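Local coordinates for RagA protein (Porphyromonas gingivalis, PDB 6SLN) that probably imports peptides across the outer membrane as a TonB-dependent transporter with a beta-barrel and a plug domain, at residues Phe248-Gly253 / Gln259-Val264; Glu426-Lys431 / Asn478-Ser483; Gly782-Ile787 / Glu833-Lys838. All coordinates share one frame; numbering follows the deposited sequence.

Interaction 1 (Phe248-Gly253 / Gln259-Val264)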
# COMPACT_ATOMS: atom_id res chain seq x y z
N PHE A 248 -45.16 -5.79 28.03
CA PHE A 248 -44.30 -5.12 29.01
C PHE A 248 -44.06 -3.66 28.62
O PHE A 248 -44.33 -2.75 29.41
CB PHE A 248 -43.00 -5.91 29.13
CG PHE A 248 -41.97 -5.29 30.00
CD1 PHE A 248 -42.19 -5.12 31.36
CD2 PHE A 248 -40.75 -4.91 29.48
CE1 PHE A 248 -41.22 -4.56 32.16
CE2 PHE A 248 -39.77 -4.36 30.28
CZ PHE A 248 -40.00 -4.18 31.62
N GLN A 249 -43.62 -3.42 27.39
CA GLN A 249 -43.33 -2.06 26.95
C GLN A 249 -44.58 -1.19 26.98
O GLN A 249 -44.50 -0.01 27.33
CB GLN A 249 -42.74 -2.09 25.55
CG GLN A 249 -41.45 -2.88 25.42
CD GLN A 249 -41.07 -3.10 23.97
OE1 GLN A 249 -41.88 -3.59 23.17
NE2 GLN A 249 -39.85 -2.69 23.60
N VAL A 250 -45.73 -1.73 26.59
CA VAL A 250 -46.93 -0.90 26.56
C VAL A 250 -47.35 -0.54 27.97
O VAL A 250 -47.78 0.59 28.22
CB VAL A 250 -48.07 -1.60 25.80
CG1 VAL A 250 -49.29 -0.69 25.74
CG2 VAL A 250 -47.64 -1.94 24.41
N LYS A 251 -47.22 -1.48 28.90
CA LYS A 251 -47.59 -1.19 30.28
C LYS A 251 -46.57 -0.27 30.95
O LYS A 251 -46.93 0.52 31.82
CB LYS A 251 -47.73 -2.48 31.08
CG LYS A 251 -49.05 -3.15 30.91
CD LYS A 251 -49.06 -4.51 31.56
CE LYS A 251 -50.35 -5.25 31.27
NZ LYS A 251 -50.34 -6.58 31.93
N ALA A 252 -45.30 -0.35 30.54
CA ALA A 252 -44.26 0.51 31.07
C ALA A 252 -44.33 1.94 30.54
O ALA A 252 -43.65 2.81 31.08
CB ALA A 252 -42.89 -0.10 30.76
N GLY A 253 -45.13 2.22 29.50
CA GLY A 253 -45.23 3.56 28.96
C GLY A 253 -44.23 3.86 27.85
O GLY A 253 -44.20 5.00 27.35
N GLN A 259 -51.75 4.03 25.63
CA GLN A 259 -51.41 3.15 24.54
C GLN A 259 -52.08 1.80 24.75
O GLN A 259 -52.34 1.38 25.88
CB GLN A 259 -49.89 3.00 24.43
CG GLN A 259 -49.42 2.55 23.08
CD GLN A 259 -49.63 3.60 22.00
OE1 GLN A 259 -50.69 3.64 21.37
NE2 GLN A 259 -48.61 4.43 21.77
N THR A 260 -52.40 1.13 23.65
CA THR A 260 -52.85 -0.25 23.67
C THR A 260 -51.89 -1.10 22.85
O THR A 260 -51.02 -0.59 22.15
CB THR A 260 -54.28 -0.39 23.12
OG1 THR A 260 -54.24 -0.28 21.69
CG2 THR A 260 -55.19 0.67 23.70
N VAL A 261 -52.06 -2.42 22.94
CA VAL A 261 -51.21 -3.34 22.20
C VAL A 261 -51.51 -3.29 20.70
O VAL A 261 -50.58 -3.35 19.87
CB VAL A 261 -51.36 -4.76 22.79
CG1 VAL A 261 -50.74 -5.80 21.89
CG2 VAL A 261 -50.70 -4.82 24.13
N GLN A 262 -52.79 -3.15 20.32
CA GLN A 262 -53.10 -3.04 18.90
C GLN A 262 -52.50 -1.78 18.29
O GLN A 262 -51.96 -1.82 17.18
CB GLN A 262 -54.61 -3.06 18.67
CG GLN A 262 -54.99 -3.12 17.16
CD GLN A 262 -54.50 -4.39 16.47
OE1 GLN A 262 -55.10 -5.46 16.60
NE2 GLN A 262 -53.39 -4.28 15.72
N LYS A 263 -52.59 -0.65 18.99
CA LYS A 263 -52.08 0.59 18.43
C LYS A 263 -50.57 0.52 18.20
O LYS A 263 -50.07 1.03 17.19
CB LYS A 263 -52.44 1.77 19.34
CG LYS A 263 -53.89 2.15 19.26
CD LYS A 263 -54.21 3.37 20.11
CE LYS A 263 -55.63 3.86 19.82
NZ LYS A 263 -55.73 5.34 19.73
N VAL A 264 -49.84 -0.12 19.10
CA VAL A 264 -48.40 -0.27 18.90
C VAL A 264 -48.13 -1.16 17.70
O VAL A 264 -47.24 -0.88 16.88
CB VAL A 264 -47.73 -0.80 20.18
CG1 VAL A 264 -46.31 -1.23 19.94
CG2 VAL A 264 -47.76 0.27 21.21
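Val250, on the last turn of helix 242-252, faces the start of helix 261-276 in a helix-loop-helix connection, and its two methyl branches divide the work between them. CG1, anti to the backbone N (chi1 -178°), leans over the backbone of the incoming segment: it lies 3.7 Å from the carbonyl O of Gln259, and the Gln259 side chain meets the same methyl through its CB. The other branch turns to the new helix. Val250 CG2 comes 3.9 Å from Val264 CG2, with the two valines sliding past each other in opposite directions rather than meeting head-on. A looser approach of 4.2 Å joins Val250 CG2 to Val261 CG2. The contact is thus apolar and branch-specific, without a hydrogen bond across it. Gln259 starts toward Val250 but bends at its second torsion (chi2 68°), which carries its amide away from the valine; there NE2 bonds to the carbonyl O of Trp255 in the connecting loop. Val261 and Val264 also touch Leu246, one turn before Val250, so the apolar strip continues along the first helix. At the two ends of the connecting loop the backbone is finished in different ways. Gly253 closes the first helix in a Schellman motif, its positive phi carrying the chain out of the helix. Thr260 stands at the N-cap of the second, where its CB points away from Val250 and its hydroxyl serves the new helix instead: Lys263 N donates to Thr260 OG1 at 3.2 Å, nearly straight at 166°.

Interaction 2 (Glu426-Lys431 / Asn478-Ser483)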
# COMPACT_ATOMS: atom_id res chain seq x y z
N GLU A 426 -26.46 -10.69 8.77
CA GLU A 426 -25.05 -11.08 8.70
C GLU A 426 -24.68 -11.60 7.32
O GLU A 426 -23.77 -11.05 6.69
CB GLU A 426 -24.72 -12.09 9.80
CG GLU A 426 -24.95 -11.61 11.23
CD GLU A 426 -24.14 -10.37 11.60
OE1 GLU A 426 -23.05 -10.18 11.06
OE2 GLU A 426 -24.61 -9.60 12.46
N PRO A 427 -25.35 -12.62 6.79
CA PRO A 427 -24.90 -13.14 5.48
C PRO A 427 -24.93 -12.08 4.41
O PRO A 427 -24.02 -12.02 3.57
CB PRO A 427 -25.89 -14.27 5.20
CG PRO A 427 -26.53 -14.56 6.53
CD PRO A 427 -26.60 -13.25 7.22
N TYR A 428 -25.93 -11.20 4.43
CA TYR A 428 -25.96 -10.17 3.41
C TYR A 428 -24.88 -9.13 3.65
O TYR A 428 -24.24 -8.66 2.70
CB TYR A 428 -27.32 -9.49 3.37
CG TYR A 428 -27.41 -8.50 2.24
CD1 TYR A 428 -27.71 -8.93 0.94
CD2 TYR A 428 -27.15 -7.15 2.45
CE1 TYR A 428 -27.79 -8.04 -0.09
CE2 TYR A 428 -27.21 -6.25 1.41
CZ TYR A 428 -27.52 -6.70 0.15
OH TYR A 428 -27.58 -5.77 -0.87
N PHE A 429 -24.67 -8.76 4.92
CA PHE A 429 -23.63 -7.80 5.23
C PHE A 429 -22.28 -8.31 4.74
O PHE A 429 -21.53 -7.56 4.11
CB PHE A 429 -23.60 -7.53 6.74
CG PHE A 429 -22.68 -6.42 7.11
CD1 PHE A 429 -23.03 -5.11 6.84
CD2 PHE A 429 -21.45 -6.69 7.68
CE1 PHE A 429 -22.16 -4.07 7.14
CE2 PHE A 429 -20.58 -5.66 8.01
CZ PHE A 429 -20.94 -4.34 7.73
N ALA A 430 -21.98 -9.59 4.97
CA ALA A 430 -20.68 -10.12 4.59
C ALA A 430 -20.47 -10.08 3.08
O ALA A 430 -19.33 -10.04 2.61
CB ALA A 430 -20.52 -11.55 5.11
N LYS A 431 -21.57 -10.09 2.32
CA LYS A 431 -21.48 -10.08 0.87
C LYS A 431 -21.15 -8.69 0.36
O LYS A 431 -20.37 -8.54 -0.59
CB LYS A 431 -22.79 -10.59 0.28
CG LYS A 431 -22.66 -11.55 -0.86
CD LYS A 431 -24.03 -11.90 -1.41
CE LYS A 431 -24.89 -12.58 -0.34
NZ LYS A 431 -26.17 -13.13 -0.89
N ASN A 478 -23.50 0.03 -5.25
CA ASN A 478 -24.86 -0.26 -5.67
C ASN A 478 -25.62 -1.13 -4.69
O ASN A 478 -26.66 -1.69 -5.04
CB ASN A 478 -24.88 -0.90 -7.05
CG ASN A 478 -24.20 -0.05 -8.05
OD1 ASN A 478 -24.65 1.06 -8.31
ND2 ASN A 478 -23.06 -0.52 -8.57
N ASN A 479 -25.11 -1.27 -3.48
CA ASN A 479 -25.87 -1.88 -2.42
C ASN A 479 -27.04 -0.96 -2.11
O ASN A 479 -26.82 0.18 -1.66
CB ASN A 479 -24.96 -2.09 -1.21
CG ASN A 479 -25.69 -2.61 0.02
OD1 ASN A 479 -26.90 -2.87 -0.01
ND2 ASN A 479 -24.97 -2.74 1.12
N PRO A 480 -28.29 -1.37 -2.37
CA PRO A 480 -29.45 -0.51 -2.07
C PRO A 480 -29.61 -0.21 -0.59
O PRO A 480 -30.31 0.75 -0.23
CB PRO A 480 -30.64 -1.31 -2.59
CG PRO A 480 -30.19 -2.76 -2.47
CD PRO A 480 -28.69 -2.72 -2.81
N TYR A 481 -29.01 -1.03 0.28
CA TYR A 481 -29.15 -0.89 1.73
C TYR A 481 -27.92 -0.23 2.36
O TYR A 481 -27.68 -0.40 3.56
CB TYR A 481 -29.42 -2.26 2.36
CG TYR A 481 -30.45 -3.09 1.58
CD1 TYR A 481 -31.70 -2.55 1.26
CD2 TYR A 481 -30.18 -4.40 1.18
CE1 TYR A 481 -32.62 -3.28 0.56
CE2 TYR A 481 -31.12 -5.15 0.48
CZ TYR A 481 -32.34 -4.57 0.16
OH TYR A 481 -33.31 -5.27 -0.56
N ASP A 482 -27.15 0.50 1.57
CA ASP A 482 -25.99 1.25 2.02
C ASP A 482 -26.37 2.72 2.03
O ASP A 482 -27.36 3.12 1.42
CB ASP A 482 -24.79 1.01 1.09
CG ASP A 482 -23.44 1.08 1.83
OD1 ASP A 482 -23.27 1.96 2.70
OD2 ASP A 482 -22.53 0.26 1.50
N SER A 483 -25.59 3.52 2.76
CA SER A 483 -25.86 4.96 2.80
C SER A 483 -25.50 5.64 1.49
O SER A 483 -25.91 6.78 1.25
CB SER A 483 -25.09 5.62 3.95
OG SER A 483 -23.70 5.31 3.88
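Tyr428, on helix 426-432, meets Asn479 with its hydroxyl and Tyr481 with its ring. The close side begins with a polar bond. Tyr428 OH donates to Asn479 OD1 over 3.1 Å, with the oxygen lying at the edge of the phenol ring, near its plane. Relative to the amide, the hydroxyl stands well above the carbonyl plane, 65° out of it. Tyr481 N approaches Asn479 OD1 from the opposite face at 2.8 Å, so two donors grip this oxygen and should help fix the rotation of the amide. That second bond makes an Asx turn, set within a type I beta turn from Asn479 to Asp482. Asn479 CG lies anti to its own N (chi1 175°), which carries the amide out to meet the oncoming tyrosine. The aromatic rings complete the close side: Tyr481 offers the edge carrying CD2, 3.5 Å from Tyr428 CE2, in an offset edge-to-face pair with ring planes at 62°. Within the turn, Pro480 CG sits over the centre of one Tyr481 face. The loose side is at Pro480, an exposed residue whose CD comes no nearer than 3.8 Å to Tyr428 OH. The hydroxyl of Tyr481 finds its partner farther on, at Ser281 OG. In the wider fold, this turn belongs to the connection between barrel strands 456-475 and 487-510; short strand 423-424, through Met424, touches both Asn479 and Tyr481, while helix 280-283 packs on Pro480 and Tyr481.

Interaction 3 (Gly782-Ile787 / Glu833-Lys838)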
# COMPACT_ATOMS: atom_id res chain seq x y z
N GLY A 782 -14.86 -2.06 37.81
CA GLY A 782 -15.27 -2.86 38.93
C GLY A 782 -14.13 -3.60 39.58
O GLY A 782 -14.36 -4.62 40.23
N THR A 783 -12.90 -3.10 39.43
CA THR A 783 -11.70 -3.69 40.01
C THR A 783 -10.87 -2.63 40.74
O THR A 783 -11.00 -1.42 40.50
CB THR A 783 -10.84 -4.36 38.93
OG1 THR A 783 -10.27 -3.35 38.08
CG2 THR A 783 -11.66 -5.35 38.09
N ILE A 784 -10.00 -3.09 41.63
CA ILE A 784 -9.16 -2.19 42.40
C ILE A 784 -7.81 -2.84 42.65
O ILE A 784 -7.70 -4.06 42.84
CB ILE A 784 -9.81 -1.78 43.74
CG1 ILE A 784 -9.08 -0.58 44.36
CG2 ILE A 784 -9.78 -2.93 44.71
CD1 ILE A 784 -9.67 -0.09 45.64
N TRP A 785 -6.77 -2.01 42.60
CA TRP A 785 -5.47 -2.32 43.16
C TRP A 785 -5.43 -1.78 44.59
O TRP A 785 -5.69 -0.59 44.82
CB TRP A 785 -4.38 -1.67 42.30
CG TRP A 785 -4.29 -2.22 40.89
CD1 TRP A 785 -4.67 -3.46 40.46
CD2 TRP A 785 -3.76 -1.54 39.75
NE1 TRP A 785 -4.41 -3.59 39.11
CE2 TRP A 785 -3.85 -2.42 38.66
CE3 TRP A 785 -3.22 -0.27 39.54
CZ2 TRP A 785 -3.41 -2.07 37.38
CZ3 TRP A 785 -2.79 0.07 38.26
CH2 TRP A 785 -2.89 -0.82 37.21
N GLU A 786 -5.15 -2.65 45.56
CA GLU A 786 -5.05 -2.23 46.96
C GLU A 786 -3.92 -2.99 47.65
O GLU A 786 -3.89 -4.23 47.62
CB GLU A 786 -6.37 -2.44 47.70
CG GLU A 786 -6.35 -1.89 49.11
CD GLU A 786 -7.73 -1.85 49.73
OE1 GLU A 786 -8.69 -2.18 49.01
OE2 GLU A 786 -7.86 -1.49 50.92
N ILE A 787 -3.03 -2.26 48.32
CA ILE A 787 -1.72 -2.79 48.70
C ILE A 787 -1.82 -4.04 49.57
O ILE A 787 -0.92 -4.89 49.55
CB ILE A 787 -0.88 -1.69 49.37
CG1 ILE A 787 -0.14 -0.89 48.29
CG2 ILE A 787 0.11 -2.25 50.41
CD1 ILE A 787 0.83 0.09 48.82
N GLU A 833 -19.20 1.88 47.27
CA GLU A 833 -18.37 0.84 46.67
C GLU A 833 -17.26 0.45 47.63
O GLU A 833 -16.67 1.30 48.30
CB GLU A 833 -17.82 1.33 45.33
CG GLU A 833 -18.92 1.65 44.33
CD GLU A 833 -18.41 2.11 42.99
OE1 GLU A 833 -17.22 1.86 42.68
OE2 GLU A 833 -19.20 2.72 42.24
N THR A 834 -17.00 -0.85 47.70
CA THR A 834 -16.12 -1.45 48.69
C THR A 834 -15.23 -2.46 47.99
O THR A 834 -15.57 -2.98 46.92
CB THR A 834 -16.92 -2.12 49.80
OG1 THR A 834 -16.06 -2.91 50.62
CG2 THR A 834 -17.95 -3.05 49.19
N ARG A 835 -14.07 -2.75 48.58
CA ARG A 835 -13.30 -3.87 48.05
C ARG A 835 -14.02 -5.17 48.38
O ARG A 835 -14.53 -5.36 49.49
CB ARG A 835 -11.88 -3.89 48.61
CG ARG A 835 -10.90 -4.57 47.64
CD ARG A 835 -9.72 -5.30 48.29
NE ARG A 835 -10.13 -6.34 49.23
CZ ARG A 835 -10.24 -6.15 50.54
NH1 ARG A 835 -10.62 -7.14 51.34
NH2 ARG A 835 -9.99 -4.95 51.05
N ILE A 836 -14.07 -6.06 47.40
CA ILE A 836 -14.76 -7.33 47.52
C ILE A 836 -13.73 -8.44 47.65
O ILE A 836 -12.73 -8.45 46.93
CB ILE A 836 -15.69 -7.55 46.30
CG1 ILE A 836 -16.62 -6.34 46.17
CG2 ILE A 836 -16.42 -8.86 46.39
CD1 ILE A 836 -17.68 -6.27 47.27
N ASP A 837 -13.98 -9.38 48.56
CA ASP A 837 -13.06 -10.50 48.74
C ASP A 837 -13.24 -11.54 47.65
O ASP A 837 -13.45 -12.73 47.93
CB ASP A 837 -13.25 -11.12 50.12
CG ASP A 837 -12.01 -11.88 50.60
OD1 ASP A 837 -10.89 -11.56 50.14
OD2 ASP A 837 -12.18 -12.81 51.43
N LYS A 838 -13.17 -11.11 46.39
CA LYS A 838 -13.21 -12.01 45.25
C LYS A 838 -12.15 -11.52 44.28
O LYS A 838 -12.12 -10.33 43.97
CB LYS A 838 -14.59 -12.01 44.59
CG LYS A 838 -15.73 -12.49 45.48
CD LYS A 838 -17.10 -12.18 44.87
CE LYS A 838 -18.26 -12.49 45.81
NZ LYS A 838 -19.24 -11.35 45.86
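Arg835 lies across two side chains of strand 783-786, Ile784 and Glu786, crossing each at about a right angle. Its aliphatic portion makes the nearest contacts. Ile784 CG2 meets Arg835 CG at 3.5 Å, and Glu786 OE1 rests 3.4 Å from Arg835 CD, so the carboxylate oxygen lies alongside the methylenes before it reaches the charged end. There OE1 of Glu786 stands at the edge of the guanidinium, near its plane, and forms a long salt bridge to Arg835 NH2 at 3.7 Å. The two flat groups are turned 67° apart, which is not the coplanar, bidentate pairing of a carboxylate with a guanidinium; attraction here is probably more electrostatic than directional. Torsions explain the meeting: Glu786 runs out extended, whereas the arginine bends at its second and third torsions (chi3 58°), folding its tip back toward the acid. One shell farther out, Tyr789 gives the arginine a cation-pi partner, and Lys775 touches both Ile784 and Glu786. Next to the arginine, Thr834 OG1 donates to Arg835 O over 3.1 Å. No hydrogen bond joins the two segments; strand 792-802 pairs with both: its Tyr794 and Ser792 bond to the backbone of Gly782 and Ile784, and its Met795 to that of Thr834. The pair therefore bridges second-neighbour strands of a small antiparallel sheet; strand 775-778 flanks 783-786 on its other edge, Thr783 packs on the backbone of the bound peptide, and Trp785 touches Leu152 of the plug.

Followed from the N terminus, the three contacts come in series, and none crosses or encloses another. Interaction 1 closes a loop of five residues within the long connection between barrel strands 218-230 and 309-322. Interaction 2 spans more chain: the helix leading into strand 435-450 is tied to the turn beyond strand 456-475, with that barrel hairpin between them. Interaction 3 joins two strands of the small sheet inserted between barrel strands 752-764 and 844-853. They remain separate sites, with nearest atoms about 20 Å apart between interactions 1 and 2 and about 28 Å between 2 and 3. Interactions 1 and 3 each lie within one connection between barrel strands, whereas interaction 2 joins two.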